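Local structure of RagA protein (Porphyromonas gingivalis, 6SLN) at residues Thr783-Glu797 with Tyr828-Thr841. The protein is a TonB-dependent outer-membrane receptor that probably imports peptides together with a partner protein. Numbering follows the deposited sequence.
Sequences TIWEIGYPNSFYMAE and YSADLETRIDKSVT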
ATOM      1  N   THR A 783      -5.901   1.816  41.140  1.00 47.20           N
ATOM      2  CA  THR A 783      -4.617   1.273  41.571  1.00 46.97           C
ATOM      3  C   THR A 783      -3.675   2.397  42.018  1.00 45.20           C
ATOM      4  O   THR A 783      -3.836   3.570  41.661  1.00 38.92           O
ATOM      5  CB  THR A 783      -3.950   0.466  40.447  1.00 49.44           C
ATOM      6  OG1 THR A 783      -3.535   1.361  39.404  1.00 52.88           O
ATOM      7  CG2 THR A 783      -4.903  -0.595  39.885  1.00 42.59           C
ATOM      8  N   ILE A 784      -2.663   2.028  42.799  1.00 44.05           N
ATOM      9  CA  ILE A 784      -1.697   2.998  43.300  1.00 39.90           C
ATOM     10  C   ILE A 784      -0.324   2.351  43.389  1.00 50.12           C
ATOM     11  O   ILE A 784      -0.187   1.160  43.703  1.00 46.81           O
ATOM     12  CB  ILE A 784      -2.108   3.576  44.669  1.00 46.85           C
ATOM     13  CG1 ILE A 784      -1.280   4.820  45.004  1.00 43.55           C
ATOM     14  CG2 ILE A 784      -1.909   2.548  45.754  1.00 50.04           C
ATOM     15  CD1 ILE A 784      -1.648   5.469  46.302  1.00 43.21           C
ATOM     16  N   TRP A 785       0.687   3.146  43.058  1.00 47.40           N
ATOM     17  CA  TRP A 785       2.066   2.885  43.420  1.00 49.49           C
ATOM     18  C   TRP A 785       2.350   3.584  44.752  1.00 53.06           C
ATOM     19  O   TRP A 785       2.134   4.795  44.875  1.00 52.76           O
ATOM     20  CB  TRP A 785       2.987   3.398  42.321  1.00 55.48           C
ATOM     21  CG  TRP A 785       2.833   2.690  40.992  1.00 61.91           C
ATOM     22  CD1 TRP A 785       2.383   1.414  40.778  1.00 59.15           C
ATOM     23  CD2 TRP A 785       3.160   3.219  39.698  1.00 58.08           C
ATOM     24  NE1 TRP A 785       2.407   1.127  39.434  1.00 55.46           N
ATOM     25  CE2 TRP A 785       2.882   2.219  38.754  1.00 54.70           C
ATOM     26  CE3 TRP A 785       3.661   4.442  39.250  1.00 62.90           C
ATOM     27  CZ2 TRP A 785       3.094   2.406  37.389  1.00 52.29           C
ATOM     28  CZ3 TRP A 785       3.857   4.625  37.886  1.00 56.80           C
ATOM     29  CH2 TRP A 785       3.579   3.616  36.980  1.00 35.80           C
ATOM     30  N   GLU A 786       2.795   2.827  45.759  1.00 48.17           N
ATOM     31  CA  GLU A 786       3.139   3.404  47.056  1.00 44.97           C
ATOM     32  C   GLU A 786       4.366   2.707  47.633  1.00 48.61           C
ATOM     33  O   GLU A 786       4.396   1.478  47.742  1.00 43.21           O
ATOM     34  CB  GLU A 786       1.966   3.312  48.034  1.00 46.55           C
ATOM     35  CG  GLU A 786       2.224   4.024  49.345  1.00 54.01           C
ATOM     36  CD  GLU A 786       0.974   4.167  50.174  1.00 55.03           C
ATOM     37  OE1 GLU A 786      -0.092   3.776  49.679  1.00 55.18           O
ATOM     38  OE2 GLU A 786       1.049   4.668  51.318  1.00 62.71           O
ATOM     39  N   ILE A 787       5.358   3.500  48.045  1.00 50.64           N
ATOM     40  CA  ILE A 787       6.712   2.983  48.253  1.00 57.38           C
ATOM     41  C   ILE A 787       6.767   1.848  49.272  1.00 61.46           C
ATOM     42  O   ILE A 787       7.646   0.988  49.200  1.00 79.37           O
ATOM     43  CB  ILE A 787       7.659   4.144  48.630  1.00 56.85           C
ATOM     44  CG1 ILE A 787       8.199   4.792  47.353  1.00 53.74           C
ATOM     45  CG2 ILE A 787       8.810   3.685  49.547  1.00 44.95           C
ATOM     46  CD1 ILE A 787       9.252   5.813  47.594  1.00 43.79           C
ATOM     47  N   GLY A 788       5.862   1.800  50.220  1.00 45.25           N
ATOM     48  CA  GLY A 788       6.071   0.655  51.082  1.00 52.25           C
ATOM     49  C   GLY A 788       5.444  -0.665  50.664  1.00 59.85           C
ATOM     50  O   GLY A 788       5.456  -1.613  51.461  1.00 55.52           O
ATOM     51  N   TYR A 789       4.889  -0.781  49.461  1.00 58.74           N
ATOM     52  CA  TYR A 789       3.871  -1.790  49.214  1.00 50.28           C
ATOM     53  C   TYR A 789       3.936  -2.315  47.784  1.00 56.02           C
ATOM     54  O   TYR A 789       4.528  -1.679  46.908  1.00 66.06           O
ATOM     55  CB  TYR A 789       2.473  -1.208  49.471  1.00 45.53           C
ATOM     56  CG  TYR A 789       2.305  -0.537  50.815  1.00 55.04           C
ATOM     57  CD1 TYR A 789       2.481   0.838  50.955  1.00 58.92           C
ATOM     58  CD2 TYR A 789       1.960  -1.277  51.946  1.00 53.35           C
ATOM     59  CE1 TYR A 789       2.321   1.453  52.181  1.00 58.59           C
ATOM     60  CE2 TYR A 789       1.792  -0.670  53.174  1.00 50.23           C
ATOM     61  CZ  TYR A 789       1.972   0.693  53.291  1.00 59.91           C
ATOM     62  OH  TYR A 789       1.808   1.305  54.517  1.00 66.64           O
ATOM     63  N   PRO A 790       3.319  -3.462  47.525  1.00 56.51           N
ATOM     64  CA  PRO A 790       3.063  -3.858  46.132  1.00 45.77           C
ATOM     65  C   PRO A 790       2.071  -2.920  45.467  1.00 44.75           C
ATOM     66  O   PRO A 790       1.333  -2.176  46.124  1.00 44.97           O
ATOM     67  CB  PRO A 790       2.478  -5.270  46.256  1.00 42.66           C
ATOM     68  CG  PRO A 790       1.926  -5.318  47.652  1.00 45.05           C
ATOM     69  CD  PRO A 790       2.877  -4.492  48.478  1.00 53.77           C
ATOM     70  N   ASN A 791       2.110  -2.930  44.132  1.00 43.18           N
ATOM     71  CA  ASN A 791       1.045  -2.347  43.324  1.00 41.41           C
ATOM     72  C   ASN A 791      -0.291  -2.793  43.892  1.00 55.95           C
ATOM     73  O   ASN A 791      -0.591  -3.993  43.920  1.00 61.51           O
ATOM     74  CB  ASN A 791       1.202  -2.816  41.874  1.00 39.15           C
ATOM     75  CG  ASN A 791       0.325  -2.051  40.900  1.00 48.79           C
ATOM     76  OD1 ASN A 791      -0.291  -1.044  41.261  1.00 52.69           O
ATOM     77  ND2 ASN A 791       0.265  -2.522  39.659  1.00 41.89           N
ATOM     78  N   SER A 792      -1.059  -1.835  44.403  1.00 59.43           N
ATOM     79  CA  SER A 792      -2.239  -2.141  45.199  1.00 57.82           C
ATOM     80  C   SER A 792      -3.448  -1.359  44.697  1.00 59.66           C
ATOM     81  O   SER A 792      -3.323  -0.399  43.930  1.00 59.30           O
ATOM     82  CB  SER A 792      -1.991  -1.845  46.687  1.00 50.33           C
ATOM     83  OG  SER A 792      -1.014  -2.733  47.211  1.00 46.71           O
ATOM     84  N   PHE A 793      -4.633  -1.800  45.121  1.00 56.09           N
ATOM     85  CA  PHE A 793      -5.854  -1.125  44.706  1.00 51.78           C
ATOM     86  C   PHE A 793      -6.084   0.126  45.550  1.00 51.51           C
ATOM     87  O   PHE A 793      -5.558   0.273  46.657  1.00 55.11           O
ATOM     88  CB  PHE A 793      -7.057  -2.078  44.769  1.00 48.54           C
ATOM     89  CG  PHE A 793      -7.111  -3.035  43.613  1.00 48.95           C
ATOM     90  CD1 PHE A 793      -7.594  -2.618  42.372  1.00 45.21           C
ATOM     91  CD2 PHE A 793      -6.630  -4.334  43.740  1.00 44.26           C
ATOM     92  CE1 PHE A 793      -7.630  -3.472  41.302  1.00 39.26           C
ATOM     93  CE2 PHE A 793      -6.653  -5.195  42.657  1.00 41.94           C
ATOM     94  CZ  PHE A 793      -7.161  -4.759  41.440  1.00 39.45           C
ATOM     95  N   TYR A 794      -6.873   1.044  45.004  1.00 47.90           N
ATOM     96  CA  TYR A 794      -7.016   2.360  45.617  1.00 55.63           C
ATOM     97  C   TYR A 794      -8.430   2.844  45.338  1.00 58.91           C
ATOM     98  O   TYR A 794      -8.774   3.131  44.182  1.00 56.78           O
ATOM     99  CB  TYR A 794      -5.964   3.334  45.073  1.00 55.71           C
ATOM    100  CG  TYR A 794      -5.924   4.676  45.789  1.00 61.59           C
ATOM    101  CD1 TYR A 794      -6.673   5.760  45.322  1.00 57.28           C
ATOM    102  CD2 TYR A 794      -5.146   4.857  46.935  1.00 58.25           C
ATOM    103  CE1 TYR A 794      -6.641   6.983  45.968  1.00 56.01           C
ATOM    104  CE2 TYR A 794      -5.105   6.080  47.591  1.00 55.49           C
ATOM    105  CZ  TYR A 794      -5.858   7.140  47.103  1.00 59.83           C
ATOM    106  OH  TYR A 794      -5.837   8.361  47.748  1.00 62.70           O
ATOM    107  N   MET A 795      -9.241   2.928  46.391  1.00 54.99           N
ATOM    108  CA  MET A 795     -10.640   3.318  46.252  1.00 55.37           C
ATOM    109  C   MET A 795     -11.198   3.644  47.627  1.00 57.53           C
ATOM    110  O   MET A 795     -10.577   3.361  48.657  1.00 54.60           O
ATOM    111  CB  MET A 795     -11.475   2.219  45.593  1.00 53.82           C
ATOM    112  CG  MET A 795     -11.280   0.839  46.194  1.00 51.84           C
ATOM    113  SD  MET A 795     -11.796  -0.443  45.039  1.00 53.04           S
ATOM    114  CE  MET A 795     -10.441  -0.489  43.881  1.00 54.14           C
ATOM    115  N   ALA A 796     -12.376   4.263  47.626  1.00 54.43           N
ATOM    116  CA  ALA A 796     -13.124   4.403  48.864  1.00 56.59           C
ATOM    117  C   ALA A 796     -13.605   3.033  49.317  1.00 50.81           C
ATOM    118  O   ALA A 796     -13.753   2.110  48.511  1.00 51.81           O
ATOM    119  CB  ALA A 796     -14.308   5.348  48.679  1.00 60.02           C
ATOM    120  N   GLU A 797     -13.807   2.892  50.625  1.00 54.83           N
ATOM    121  CA  GLU A 797     -14.334   1.659  51.200  1.00 62.10           C
ATOM    122  C   GLU A 797     -15.842   1.811  51.350  1.00 65.40           C
ATOM    123  O   GLU A 797     -16.316   2.549  52.220  1.00 71.37           O
ATOM    124  CB  GLU A 797     -13.669   1.346  52.535  1.00 71.54           C
ATOM    125  CG  GLU A 797     -12.160   1.235  52.425  1.00 79.22           C
ATOM    126  CD  GLU A 797     -11.529   0.580  53.634  1.00 89.87           C
ATOM    127  OE1 GLU A 797     -12.211   0.434  54.676  1.00 97.87           O
ATOM    128  OE2 GLU A 797     -10.340   0.215  53.538  1.00 89.85           O
ATOM    129  N   TYR A 828     -19.816  11.723  49.004  1.00 51.78           N
ATOM    130  CA  TYR A 828     -18.666  11.045  48.414  1.00 54.49           C
ATOM    131  C   TYR A 828     -17.679  12.062  47.841  1.00 59.37           C
ATOM    132  O   TYR A 828     -18.080  13.071  47.251  1.00 62.39           O
ATOM    133  CB  TYR A 828     -19.113  10.079  47.304  1.00 46.92           C
ATOM    134  CG  TYR A 828     -17.960   9.361  46.641  1.00 49.29           C
ATOM    135  CD1 TYR A 828     -17.387   8.253  47.236  1.00 50.87           C
ATOM    136  CD2 TYR A 828     -17.408   9.820  45.442  1.00 49.21           C
ATOM    137  CE1 TYR A 828     -16.305   7.605  46.663  1.00 52.20           C
ATOM    138  CE2 TYR A 828     -16.324   9.175  44.852  1.00 44.05           C
ATOM    139  CZ  TYR A 828     -15.778   8.058  45.468  1.00 52.41           C
ATOM    140  OH  TYR A 828     -14.710   7.377  44.917  1.00 46.68           O
ATOM    141  N   SER A 829     -16.384  11.798  48.011  1.00 60.06           N
ATOM    142  CA  SER A 829     -15.375  12.600  47.330  1.00 68.44           C
ATOM    143  C   SER A 829     -14.120  11.772  47.108  1.00 69.65           C
ATOM    144  O   SER A 829     -13.951  10.692  47.681  1.00 66.95           O
ATOM    145  CB  SER A 829     -15.005  13.858  48.110  1.00 72.60           C
ATOM    146  OG  SER A 829     -13.920  13.581  48.971  1.00 76.24           O
ATOM    147  N   ALA A 830     -13.228  12.321  46.270  1.00 71.76           N
ATOM    148  CA  ALA A 830     -11.920  11.722  46.014  1.00 71.40           C
ATOM    149  C   ALA A 830     -11.215  11.314  47.299  1.00 72.89           C
ATOM    150  O   ALA A 830     -10.518  10.292  47.337  1.00 68.10           O
ATOM    151  CB  ALA A 830     -11.042  12.717  45.249  1.00 70.87           C
ATOM    152  N   ASP A 831     -11.411  12.085  48.368  1.00 69.96           N
ATOM    153  CA  ASP A 831     -10.595  11.956  49.563  1.00 63.70           C
ATOM    154  C   ASP A 831     -10.909  10.702  50.362  1.00 62.69           C
ATOM    155  O   ASP A 831     -10.103  10.310  51.213  1.00 67.48           O
ATOM    156  CB  ASP A 831     -10.771  13.205  50.415  1.00 72.20           C
ATOM    157  CG  ASP A 831     -10.828  14.474  49.571  1.00 86.86           C
ATOM    158  OD1 ASP A 831     -10.023  14.608  48.619  1.00 92.24           O
ATOM    159  OD2 ASP A 831     -11.680  15.340  49.861  1.00 94.80           O
ATOM    160  N   LEU A 832     -12.040  10.044  50.103  1.00 57.40           N
ATOM    161  CA  LEU A 832     -12.325   8.822  50.845  1.00 53.51           C
ATOM    162  C   LEU A 832     -11.527   7.636  50.348  1.00 59.28           C
ATOM    163  O   LEU A 832     -11.637   6.550  50.929  1.00 70.46           O
ATOM    164  CB  LEU A 832     -13.812   8.493  50.771  1.00 49.33           C
ATOM    165  CG  LEU A 832     -14.716   9.606  51.273  1.00 48.67           C
ATOM    166  CD1 LEU A 832     -16.122   9.405  50.716  1.00 50.94           C
ATOM    167  CD2 LEU A 832     -14.704   9.650  52.813  1.00 49.97           C
ATOM    168  N   GLU A 833     -10.747   7.812  49.291  1.00 57.52           N
ATOM    169  CA  GLU A 833     -10.039   6.699  48.691  1.00 58.34           C
ATOM    170  C   GLU A 833      -8.776   6.401  49.484  1.00 56.16           C
ATOM    171  O   GLU A 833      -8.080   7.310  49.937  1.00 57.57           O
ATOM    172  CB  GLU A 833      -9.721   7.012  47.231  1.00 62.06           C
ATOM    173  CG  GLU A 833     -10.982   7.235  46.404  1.00 63.83           C
ATOM    174  CD  GLU A 833     -10.706   7.524  44.946  1.00 66.31           C
ATOM    175  OE1 GLU A 833      -9.591   7.221  44.473  1.00 70.06           O
ATOM    176  OE2 GLU A 833     -11.616   8.054  44.275  1.00 68.87           O
ATOM    177  N   THR A 834      -8.506   5.113  49.664  1.00 54.77           N
ATOM    178  CA  THR A 834      -7.468   4.618  50.549  1.00 50.66           C
ATOM    179  C   THR A 834      -6.715   3.505  49.835  1.00 56.73           C
ATOM    180  O   THR A 834      -7.234   2.878  48.909  1.00 58.53           O
ATOM    181  CB  THR A 834      -8.070   4.092  51.854  1.00 55.86           C
ATOM    182  OG1 THR A 834      -7.073   3.393  52.601  1.00 64.80           O
ATOM    183  CG2 THR A 834      -9.186   3.117  51.547  1.00 66.27           C
ATOM    184  N   ARG A 835      -5.474   3.264  50.247  1.00 63.16           N
ATOM    185  CA  ARG A 835      -4.801   2.082  49.736  1.00 60.67           C
ATOM    186  C   ARG A 835      -5.452   0.844  50.333  1.00 61.56           C
ATOM    187  O   ARG A 835      -5.766   0.796  51.525  1.00 56.37           O
ATOM    188  CB  ARG A 835      -3.303   2.098  50.041  1.00 55.86           C
ATOM    189  CG  ARG A 835      -2.508   1.288  49.005  1.00 46.77           C
ATOM    190  CD  ARG A 835      -1.237   0.616  49.527  1.00 52.90           C
ATOM    191  NE  ARG A 835      -1.478  -0.302  50.639  1.00 63.17           N
ATOM    192  CZ  ARG A 835      -1.363   0.047  51.919  1.00 69.97           C
ATOM    193  NH1 ARG A 835      -1.596  -0.839  52.885  1.00 73.16           N
ATOM    194  NH2 ARG A 835      -1.022   1.294  52.231  1.00 67.98           N
ATOM    195  N   ILE A 836      -5.669  -0.154  49.489  1.00 60.85           N
ATOM    196  CA  ILE A 836      -6.336  -1.390  49.874  1.00 59.46           C
ATOM    197  C   ILE A 836      -5.300  -2.501  49.956  1.00 61.07           C
ATOM    198  O   ILE A 836      -4.430  -2.615  49.087  1.00 63.43           O
ATOM    199  CB  ILE A 836      -7.458  -1.729  48.872  1.00 57.88           C
ATOM    200  CG1 ILE A 836      -8.400  -0.529  48.762  1.00 53.59           C
ATOM    201  CG2 ILE A 836      -8.166  -3.013  49.240  1.00 63.73           C
ATOM    202  CD1 ILE A 836      -9.249  -0.307  50.003  1.00 45.73           C
ATOM    203  N   ASP A 837      -5.388  -3.321  51.003  1.00 61.95           N
ATOM    204  CA  ASP A 837      -4.445  -4.424  51.159  1.00 58.80           C
ATOM    205  C   ASP A 837      -4.814  -5.589  50.241  1.00 53.69           C
ATOM    206  O   ASP A 837      -4.972  -6.728  50.695  1.00 51.50           O
ATOM    207  CB  ASP A 837      -4.392  -4.883  52.617  1.00 61.00           C
ATOM    208  CG  ASP A 837      -3.097  -5.604  52.957  1.00 72.65           C
ATOM    209  OD1 ASP A 837      -2.066  -5.358  52.284  1.00 76.60           O
ATOM    210  OD2 ASP A 837      -3.120  -6.422  53.908  1.00 79.19           O
ATOM    211  N   LYS A 838      -4.957  -5.313  48.951  1.00 47.56           N
ATOM    212  CA  LYS A 838      -5.196  -6.337  47.946  1.00 47.17           C
ATOM    213  C   LYS A 838      -4.316  -5.987  46.763  1.00 48.68           C
ATOM    214  O   LYS A 838      -4.344  -4.839  46.306  1.00 52.78           O
ATOM    215  CB  LYS A 838      -6.670  -6.382  47.540  1.00 51.53           C
ATOM    216  CG  LYS A 838      -7.643  -6.735  48.668  1.00 52.24           C
ATOM    217  CD  LYS A 838      -9.091  -6.469  48.263  1.00 59.90           C
ATOM    218  CE  LYS A 838     -10.070  -6.644  49.422  1.00 58.24           C
ATOM    219  NZ  LYS A 838     -11.032  -5.488  49.505  1.00 55.16           N
ATOM    220  N   SER A 839      -3.511  -6.944  46.289  1.00 53.06           N
ATOM    221  CA  SER A 839      -2.469  -6.639  45.302  1.00 50.18           C
ATOM    222  C   SER A 839      -2.990  -6.800  43.882  1.00 42.52           C
ATOM    223  O   SER A 839      -3.733  -7.733  43.588  1.00 52.83           O
ATOM    224  CB  SER A 839      -1.226  -7.523  45.482  1.00 52.69           C
ATOM    225  OG  SER A 839      -0.802  -7.629  46.831  1.00 59.74           O
ATOM    226  N   VAL A 840      -2.565  -5.897  42.995  1.00 40.37           N
ATOM    227  CA  VAL A 840      -3.072  -5.881  41.628  1.00 45.87           C
ATOM    228  C   VAL A 840      -2.476  -7.008  40.790  1.00 42.14           C
ATOM    229  O   VAL A 840      -3.154  -7.548  39.908  1.00 44.77           O
ATOM    230  CB  VAL A 840      -2.822  -4.504  40.997  1.00 48.60           C
ATOM    231  CG1 VAL A 840      -3.659  -4.326  39.735  1.00 46.74           C
ATOM    232  CG2 VAL A 840      -3.178  -3.441  41.993  1.00 49.97           C
ATOM    233  N   THR A 841      -1.238  -7.392  41.047  1.00 39.28           N
ATOM    234  CA  THR A 841      -0.674  -8.601  40.447  1.00 40.99           C
ATOM    235  C   THR A 841      -0.877  -9.764  41.411  1.00 50.67           C
ATOM    236  O   THR A 841      -0.505  -9.650  42.582  1.00 61.94           O
ATOM    237  CB  THR A 841       0.818  -8.421  40.158  1.00 40.82           C
ATOM    238  OG1 THR A 841       1.042  -7.212  39.419  1.00 41.73           O
ATOM    239  CG2 THR A 841       1.394  -9.601  39.389  1.00 40.28           C
TER
HETATM  240  O   HOH W   1     -14.055   4.816  45.311  1.00 38.58           O
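The guanidinium of Arg835 lies flat on the Tyr789 ring: the planes are 14° apart and Arg835 CZ sits 3.5 Å from the Tyr789 ring centroid, the geometry of a cation-pi stack. Glu786 reaches the same guanidinium at its edge, in plane, but the salt bridge is long, Glu786 OE1 to Arg835 NH2 being 3.7 Å. The arginine side chain turns at its CG-CD bond (chi3 58°), passing Ile784 CG2 and Ser792 CB. Beyond the corner at Asp837 and Lys838, Val840 CG2 stands over one face of the Phe793 ring, 4.0 Å from its centroid, while Val840 CG1 touches CZ of that ring.

Met795 and Thr834 exchange a pair of backbone bonds that sets the strand register. Ile836 N adds a single bond to Phe793 O at 2.9 Å, whereas Phe793 N donates past the corner to Lys838 O. Val840 N meets Asn791 O almost straight (176°). A water joins Ala796 N to Tyr828 OH. Around the contact, Trp870 makes a cation-pi contact with Lys838, and the bound peptide packs on Thr783, Asn791, Val840 and Thr841. Strands 792-796 and 833-836 form an antiparallel ladder in a small sheet within the chain segment linking the paired barrel strands 752-764 and 844-853, consistent with a long loop of a TonB-dependent receptor beside the bound peptide, probably its substrate.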